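Local atomic coordinates of SPBc2 prophage-derived uncharacterized protein yorR (Bacillus subtilis, PDB entry 3KB2), a protein that is uncharacterized but binds a phosphorylated guanosine diphosphate with magnesium and is probably a nucleotide kinase related to dTMP kinases. Residues 2-15 with 55-67. Residues are numbered along the deposited sequence; the frame is centred on the assembly and turned at random.
Sequences TLIILEGPDCCFKS and EDNVIIDRFVYSN. With MG (magnesium ion), chain D; G3D (guanosine-3'-monophosphate-5'-diphosphate), chain C.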
loop_
_atom_site.group_PDB
_atom_site.type_symbol
_atom_site.label_atom_id
_atom_site.label_comp_id
_atom_site.label_asym_id
_atom_site.label_seq_id
_atom_site.Cartn_x
_atom_site.Cartn_y
_atom_site.Cartn_z
ATOM N N THR A 2 -27.427 -11.246 -14.163
ATOM C CA THR A 2 -26.965 -9.848 -14.348
ATOM C C THR A 2 -25.503 -9.796 -13.906
ATOM O O THR A 2 -24.977 -10.770 -13.354
ATOM C CB THR A 2 -27.817 -8.845 -13.503
ATOM O OG1 THR A 2 -27.360 -8.828 -12.142
ATOM C CG2 THR A 2 -29.290 -9.254 -13.513
ATOM N N LEU A 3 -24.847 -8.671 -14.166
ATOM C CA LEU A 3 -23.443 -8.497 -13.814
ATOM C C LEU A 3 -23.326 -7.552 -12.631
ATOM O O LEU A 3 -23.570 -6.352 -12.759
ATOM C CB LEU A 3 -22.674 -7.940 -15.014
ATOM C CG LEU A 3 -21.193 -7.620 -14.829
ATOM C CD1 LEU A 3 -20.427 -8.885 -14.485
ATOM C CD2 LEU A 3 -20.651 -7.004 -16.118
ATOM N N ILE A 4 -22.948 -8.096 -11.478
ATOM C CA ILE A 4 -22.827 -7.294 -10.262
ATOM C C ILE A 4 -21.404 -6.818 -10.042
ATOM O O ILE A 4 -20.485 -7.615 -9.916
ATOM C CB ILE A 4 -23.283 -8.100 -9.032
ATOM C CG1 ILE A 4 -24.692 -8.668 -9.282
ATOM C CG2 ILE A 4 -23.274 -7.216 -7.799
ATOM C CD1 ILE A 4 -25.173 -9.606 -8.210
ATOM N N ILE A 5 -21.233 -5.508 -9.987
ATOM C CA ILE A 5 -19.918 -4.913 -9.796
ATOM C C ILE A 5 -19.816 -4.252 -8.419
ATOM O O ILE A 5 -20.616 -3.371 -8.074
ATOM C CB ILE A 5 -19.649 -3.874 -10.911
ATOM C CG1 ILE A 5 -19.674 -4.579 -12.277
ATOM C CG2 ILE A 5 -18.308 -3.216 -10.715
ATOM C CD1 ILE A 5 -19.961 -3.654 -13.423
ATOM N N LEU A 6 -18.829 -4.677 -7.638
ATOM C CA LEU A 6 -18.615 -4.145 -6.291
ATOM C C LEU A 6 -17.407 -3.224 -6.250
ATOM O O LEU A 6 -16.283 -3.646 -6.495
ATOM C CB LEU A 6 -18.429 -5.303 -5.310
ATOM C CG LEU A 6 -19.611 -6.273 -5.348
ATOM C CD1 LEU A 6 -19.354 -7.451 -4.430
ATOM C CD2 LEU A 6 -20.887 -5.530 -4.924
ATOM N N GLU A 7 -17.646 -1.961 -5.931
ATOM C CA GLU A 7 -16.576 -0.984 -5.880
ATOM C C GLU A 7 -16.571 -0.258 -4.551
ATOM O O GLU A 7 -17.563 -0.254 -3.824
ATOM C CB GLU A 7 -16.728 0.028 -7.025
ATOM C CG GLU A 7 -16.548 -0.568 -8.413
ATOM C CD GLU A 7 -15.091 -0.789 -8.760
ATOM O OE1 GLU A 7 -14.337 -1.258 -7.880
ATOM O OE2 GLU A 7 -14.693 -0.507 -9.915
ATOM N N GLY A 8 -15.443 0.363 -4.244
ATOM C CA GLY A 8 -15.327 1.091 -3.000
ATOM C C GLY A 8 -13.990 0.833 -2.342
ATOM O O GLY A 8 -13.283 -0.121 -2.696
ATOM N N PRO A 9 -13.610 1.684 -1.375
ATOM C CA PRO A 9 -12.346 1.561 -0.648
ATOM C C PRO A 9 -12.295 0.274 0.171
ATOM O O PRO A 9 -13.306 -0.414 0.331
ATOM C CB PRO A 9 -12.346 2.798 0.242
ATOM C CG PRO A 9 -13.817 2.978 0.540
ATOM C CD PRO A 9 -14.405 2.807 -0.841
ATOM N N ASP A 10 -11.114 -0.030 0.701
ATOM C CA ASP A 10 -10.894 -1.222 1.514
ATOM C C ASP A 10 -11.737 -1.287 2.779
ATOM O O ASP A 10 -12.173 -0.267 3.318
ATOM C CB ASP A 10 -9.435 -1.310 1.936
ATOM C CG ASP A 10 -8.517 -1.664 0.797
ATOM O OD1 ASP A 10 -7.308 -1.843 1.065
ATOM O OD2 ASP A 10 -8.997 -1.758 -0.355
ATOM N N CYS A 11 -11.941 -2.508 3.254
ATOM C CA CYS A 11 -12.695 -2.734 4.474
ATOM C C CYS A 11 -14.120 -2.207 4.442
ATOM O O CYS A 11 -14.615 -1.666 5.435
ATOM C CB CYS A 11 -11.932 -2.124 5.650
ATOM S SG CYS A 11 -10.319 -2.895 5.897
ATOM N N CYS A 12 -14.782 -2.359 3.303
ATOM C CA CYS A 12 -16.154 -1.902 3.191
ATOM C C CYS A 12 -17.083 -3.056 2.847
ATOM O O CYS A 12 -18.094 -2.871 2.175
ATOM C CB CYS A 12 -16.266 -0.776 2.158
ATOM S SG CYS A 12 -15.541 0.800 2.715
ATOM N N PHE A 13 -16.721 -4.245 3.317
ATOM C CA PHE A 13 -17.515 -5.446 3.126
ATOM C C PHE A 13 -17.636 -5.957 1.691
ATOM O O PHE A 13 -18.421 -6.865 1.427
ATOM C CB PHE A 13 -18.930 -5.230 3.703
ATOM C CG PHE A 13 -18.958 -4.667 5.119
ATOM C CD1 PHE A 13 -17.852 -4.765 5.959
ATOM C CD2 PHE A 13 -20.125 -4.092 5.631
ATOM C CE1 PHE A 13 -17.911 -4.306 7.281
ATOM C CE2 PHE A 13 -20.182 -3.637 6.954
ATOM C CZ PHE A 13 -19.081 -3.744 7.772
ATOM N N LYS A 14 -16.858 -5.405 0.765
ATOM C CA LYS A 14 -16.957 -5.834 -0.629
ATOM C C LYS A 14 -16.859 -7.340 -0.841
ATOM O O LYS A 14 -17.756 -7.945 -1.426
ATOM C CB LYS A 14 -15.914 -5.105 -1.488
ATOM C CG LYS A 14 -16.105 -3.590 -1.477
ATOM C CD LYS A 14 -15.372 -2.896 -2.615
ATOM C CE LYS A 14 -13.912 -3.301 -2.669
ATOM N NZ LYS A 14 -13.282 -3.106 -1.360
ATOM N N SER A 15 -15.784 -7.950 -0.353
ATOM C CA SER A 15 -15.581 -9.385 -0.523
ATOM C C SER A 15 -16.572 -10.257 0.233
ATOM O O SER A 15 -16.923 -11.353 -0.213
ATOM C CB SER A 15 -14.157 -9.737 -0.130
ATOM O OG SER A 15 -13.277 -9.161 -1.079
ATOM N N GLU A 55 -18.710 -11.250 -19.686
ATOM C CA GLU A 55 -19.306 -12.116 -18.681
ATOM C C GLU A 55 -20.661 -11.607 -18.216
ATOM O O GLU A 55 -21.004 -10.434 -18.396
ATOM C CB GLU A 55 -18.378 -12.248 -17.462
ATOM C CG GLU A 55 -17.343 -13.388 -17.511
ATOM C CD GLU A 55 -17.975 -14.783 -17.563
ATOM O OE1 GLU A 55 -17.339 -15.756 -17.088
ATOM O OE2 GLU A 55 -19.105 -14.911 -18.092
ATOM N N ASP A 56 -21.436 -12.514 -17.628
ATOM C CA ASP A 56 -22.747 -12.185 -17.091
ATOM C C ASP A 56 -23.058 -13.210 -16.009
ATOM O O ASP A 56 -22.536 -14.327 -16.031
ATOM C CB ASP A 56 -23.813 -12.206 -18.192
ATOM C CG ASP A 56 -25.136 -11.608 -17.734
ATOM O OD1 ASP A 56 -25.132 -10.737 -16.840
ATOM O OD2 ASP A 56 -26.190 -11.990 -18.272
ATOM N N ASN A 57 -23.894 -12.815 -15.057
ATOM C CA ASN A 57 -24.259 -13.670 -13.940
ATOM C C ASN A 57 -23.033 -13.989 -13.097
ATOM O O ASN A 57 -22.798 -15.133 -12.704
ATOM C CB ASN A 57 -24.920 -14.956 -14.431
ATOM C CG ASN A 57 -26.229 -14.694 -15.155
ATOM O OD1 ASN A 57 -27.063 -13.914 -14.684
ATOM N ND2 ASN A 57 -26.417 -15.343 -16.304
ATOM N N VAL A 58 -22.240 -12.958 -12.835
ATOM C CA VAL A 58 -21.056 -13.111 -12.012
ATOM C C VAL A 58 -20.943 -11.866 -11.173
ATOM O O VAL A 58 -21.619 -10.881 -11.429
ATOM C CB VAL A 58 -19.771 -13.276 -12.852
ATOM C CG1 VAL A 58 -20.007 -14.292 -13.968
ATOM C CG2 VAL A 58 -19.330 -11.939 -13.408
ATOM N N ILE A 59 -20.097 -11.935 -10.157
ATOM C CA ILE A 59 -19.871 -10.823 -9.254
ATOM C C ILE A 59 -18.424 -10.391 -9.420
ATOM O O ILE A 59 -17.519 -11.200 -9.263
ATOM C CB ILE A 59 -20.096 -11.260 -7.803
ATOM C CG1 ILE A 59 -21.539 -11.737 -7.622
ATOM C CG2 ILE A 59 -19.755 -10.120 -6.861
ATOM C CD1 ILE A 59 -21.763 -12.581 -6.379
ATOM N N ILE A 60 -18.214 -9.123 -9.756
ATOM C CA ILE A 60 -16.869 -8.596 -9.951
ATOM C C ILE A 60 -16.467 -7.761 -8.731
ATOM O O ILE A 60 -17.004 -6.673 -8.506
ATOM C CB ILE A 60 -16.795 -7.727 -11.239
ATOM C CG1 ILE A 60 -17.126 -8.599 -12.461
ATOM C CG2 ILE A 60 -15.424 -7.075 -11.354
ATOM C CD1 ILE A 60 -17.051 -7.891 -13.803
ATOM N N ASP A 61 -15.537 -8.291 -7.941
ATOM C CA ASP A 61 -15.032 -7.633 -6.735
ATOM C C ASP A 61 -13.945 -6.648 -7.183
ATOM O O ASP A 61 -12.803 -7.042 -7.385
ATOM C CB ASP A 61 -14.456 -8.704 -5.789
ATOM C CG ASP A 61 -14.115 -8.166 -4.402
ATOM O OD1 ASP A 61 -13.839 -8.998 -3.522
ATOM O OD2 ASP A 61 -14.117 -6.937 -4.192
ATOM N N ARG A 62 -14.327 -5.381 -7.347
ATOM C CA ARG A 62 -13.439 -4.308 -7.804
ATOM C C ARG A 62 -13.294 -4.389 -9.322
ATOM O O ARG A 62 -12.973 -5.446 -9.868
ATOM C CB ARG A 62 -12.075 -4.402 -7.128
ATOM C CG ARG A 62 -12.162 -4.242 -5.626
ATOM C CD ARG A 62 -10.984 -3.461 -5.102
ATOM N NE ARG A 62 -9.738 -4.163 -5.361
ATOM C CZ ARG A 62 -8.553 -3.751 -4.931
ATOM N NH1 ARG A 62 -8.454 -2.633 -4.216
ATOM N NH2 ARG A 62 -7.466 -4.458 -5.217
ATOM N N PHE A 63 -13.520 -3.266 -10.000
ATOM C CA PHE A 63 -13.476 -3.255 -11.454
ATOM C C PHE A 63 -12.861 -1.974 -12.056
ATOM O O PHE A 63 -11.868 -1.464 -11.539
ATOM C CB PHE A 63 -14.917 -3.505 -11.950
ATOM C CG PHE A 63 -15.017 -3.958 -13.383
ATOM C CD1 PHE A 63 -13.977 -4.657 -13.994
ATOM C CD2 PHE A 63 -16.167 -3.695 -14.121
ATOM C CE1 PHE A 63 -14.089 -5.084 -15.320
ATOM C CE2 PHE A 63 -16.282 -4.119 -15.443
ATOM C CZ PHE A 63 -15.242 -4.811 -16.040
ATOM N N VAL A 64 -13.445 -1.475 -13.149
ATOM C CA VAL A 64 -12.947 -0.286 -13.847
ATOM C C VAL A 64 -12.864 0.981 -13.000
ATOM O O VAL A 64 -11.988 1.809 -13.218
ATOM C CB VAL A 64 -13.792 0.046 -15.125
ATOM C CG1 VAL A 64 -13.663 -1.075 -16.158
ATOM C CG2 VAL A 64 -15.269 0.256 -14.751
ATOM N N TYR A 65 -13.762 1.151 -12.042
ATOM C CA TYR A 65 -13.715 2.358 -11.235
ATOM C C TYR A 65 -12.549 2.357 -10.264
ATOM O O TYR A 65 -11.876 3.375 -10.120
ATOM C CB TYR A 65 -15.059 2.569 -10.543
ATOM C CG TYR A 65 -16.161 2.703 -11.571
ATOM C CD1 TYR A 65 -16.152 3.755 -12.502
ATOM C CD2 TYR A 65 -17.155 1.732 -11.683
ATOM C CE1 TYR A 65 -17.098 3.823 -13.517
ATOM C CE2 TYR A 65 -18.102 1.790 -12.688
ATOM C CZ TYR A 65 -18.073 2.829 -13.603
ATOM O OH TYR A 65 -19.025 2.851 -14.602
ATOM N N SER A 66 -12.280 1.226 -9.615
ATOM C CA SER A 66 -11.138 1.168 -8.715
ATOM C C SER A 66 -9.872 1.430 -9.534
ATOM O O SER A 66 -8.906 1.982 -9.020
ATOM C CB SER A 66 -11.026 -0.204 -8.055
ATOM O OG SER A 66 -12.172 -0.499 -7.294
ATOM N N ASN A 67 -9.865 1.022 -10.805
ATOM C CA ASN A 67 -8.693 1.255 -11.636
ATOM C C ASN A 67 -8.418 2.748 -11.743
ATOM O O ASN A 67 -7.281 3.181 -11.597
ATOM C CB ASN A 67 -8.868 0.678 -13.034
ATOM C CG ASN A 67 -7.724 1.047 -13.949
ATOM O OD1 ASN A 67 -6.608 0.562 -13.797
ATOM N ND2 ASN A 67 -7.996 1.915 -14.900
HETATM MG MG MG D . -11.612 -7.603 -0.681
HETATM P PB G3D C . -13.185 -5.550 1.738
HETATM O O1B G3D C . -11.794 -4.915 1.803
HETATM O O2B G3D C . -14.274 -4.728 1.201
HETATM O O3B G3D C . -13.067 -6.953 0.868
HETATM P PA G3D C . -14.228 -7.519 3.544
HETATM O O3A G3D C . -13.591 -6.100 3.137
HETATM O O1A G3D C . -15.493 -7.765 2.869
HETATM O O2A G3D C . -13.100 -8.553 3.406
HETATM O "O5'" G3D C . -14.620 -7.245 5.135
HETATM C "C5'" G3D C . -13.510 -6.538 5.827
HETATM C "C4'" G3D C . -13.895 -7.023 7.309
HETATM O "O4'" G3D C . -15.141 -6.521 7.819
HETATM C "C3'" G3D C . -13.919 -8.431 7.601
HETATM O "O3'" G3D C . -13.273 -8.744 8.808
HETATM C "C2'" G3D C . -15.378 -8.963 7.491
HETATM O "O2'" G3D C . -15.606 -9.992 8.281
HETATM C "C1'" G3D C . -15.976 -7.578 8.307
HETATM N N9 G3D C . -17.467 -7.534 8.074
HETATM C C8 G3D C . -18.087 -8.100 6.968
HETATM N N7 G3D C . -19.359 -7.759 7.276
HETATM C C5 G3D C . -19.547 -7.173 8.529
HETATM C C6 G3D C . -20.625 -6.791 9.054
HETATM O O6 G3D C . -21.865 -6.723 8.791
HETATM N N1 G3D C . -20.347 -6.096 10.358
HETATM C C2 G3D C . -19.109 -6.054 10.696
HETATM N N2 G3D C . -18.850 -5.291 11.959
HETATM N N3 G3D C . -17.974 -6.378 10.099
HETATM C C4 G3D C . -18.329 -7.014 8.986
HETATM P P1 G3D C . -12.269 -9.638 8.996
HETATM O O4P G3D C . -12.778 -10.923 9.366
HETATM O O5P G3D C . -11.528 -9.001 10.273
HETATM O O6P G3D C . -11.089 -9.637 8.020
HETATM O O HOH W 1 -10.250 -0.929 -2.928
HETATM O O HOH W 2 -12.377 -6.309 -2.376
HETATM O O HOH W 3 -11.607 -8.819 1.339
HETATM O O HOH W 4 -9.842 -8.879 -1.390
HETATM O O HOH W 5 -10.257 -5.879 -0.166
#
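Ser-15 and Asp-61 meet beside the magnesium ion. Ser-15 OG binds the metal at 2.3 Å and gives its proton to Asp-61 OD1, 2.5 Å away, on the carboxylate's syn lone pair. The other oxygen, Asp-61 OD2, accepts from a metal-bound water, so both carboxylate oxygens serve the magnesium shell from the second sphere. With chi1 at -170°, Asp-61 CG lies opposite its own N, and the carboxylate swings from the strand end to helix 14-25. Arg-62 lays CG across Lys-14 CE (3.6 Å), while its NH1 reaches Gly-8 O and Asp-10 OD2 through one water lying at the edge of the guanidinium, in its plane; the direct ion pair with Asp-10 is long. Lys-14 NZ bonds both Pro-9 O and O2B of the nucleotide.

Glu-7 crosses to the start of helix 64-70. Bent at chi2 (-78°), it brings OE1 to Phe-63 N (3.0 Å) and OE2 to Ser-66 N (3.0 Å), the two amides coming from opposite faces of the carboxylate, each well out of its plane; a weak bond from Tyr-65 N adds to OE2. Ser-66 OG is bonded to Tyr-132.

Behind these groups, strands 3-7 and 58-61 run parallel in the middle of the sheet, Ile-4 and Leu-6 exchanging backbone bonds with Val-58, Ile-60 and Arg-62. Leu-6 CD1 packs on Ile-59 CG2 (3.6 Å) on the face covered by helix 14-25; on the other, Ile-5 CG2 meets Phe-63 CB (3.6 Å) and Ile-60 CD1 lies over the centre of the Phe-63 ring.

The 8-15 loop is a P-loop, as in nucleoside monophosphate kinases, with backbone amides and Lys-14 gripping the beta-phosphate. Asp-61, bonded to Ser-15 OG and to a metal-bound water, probably orients both ligands round the magnesium ion.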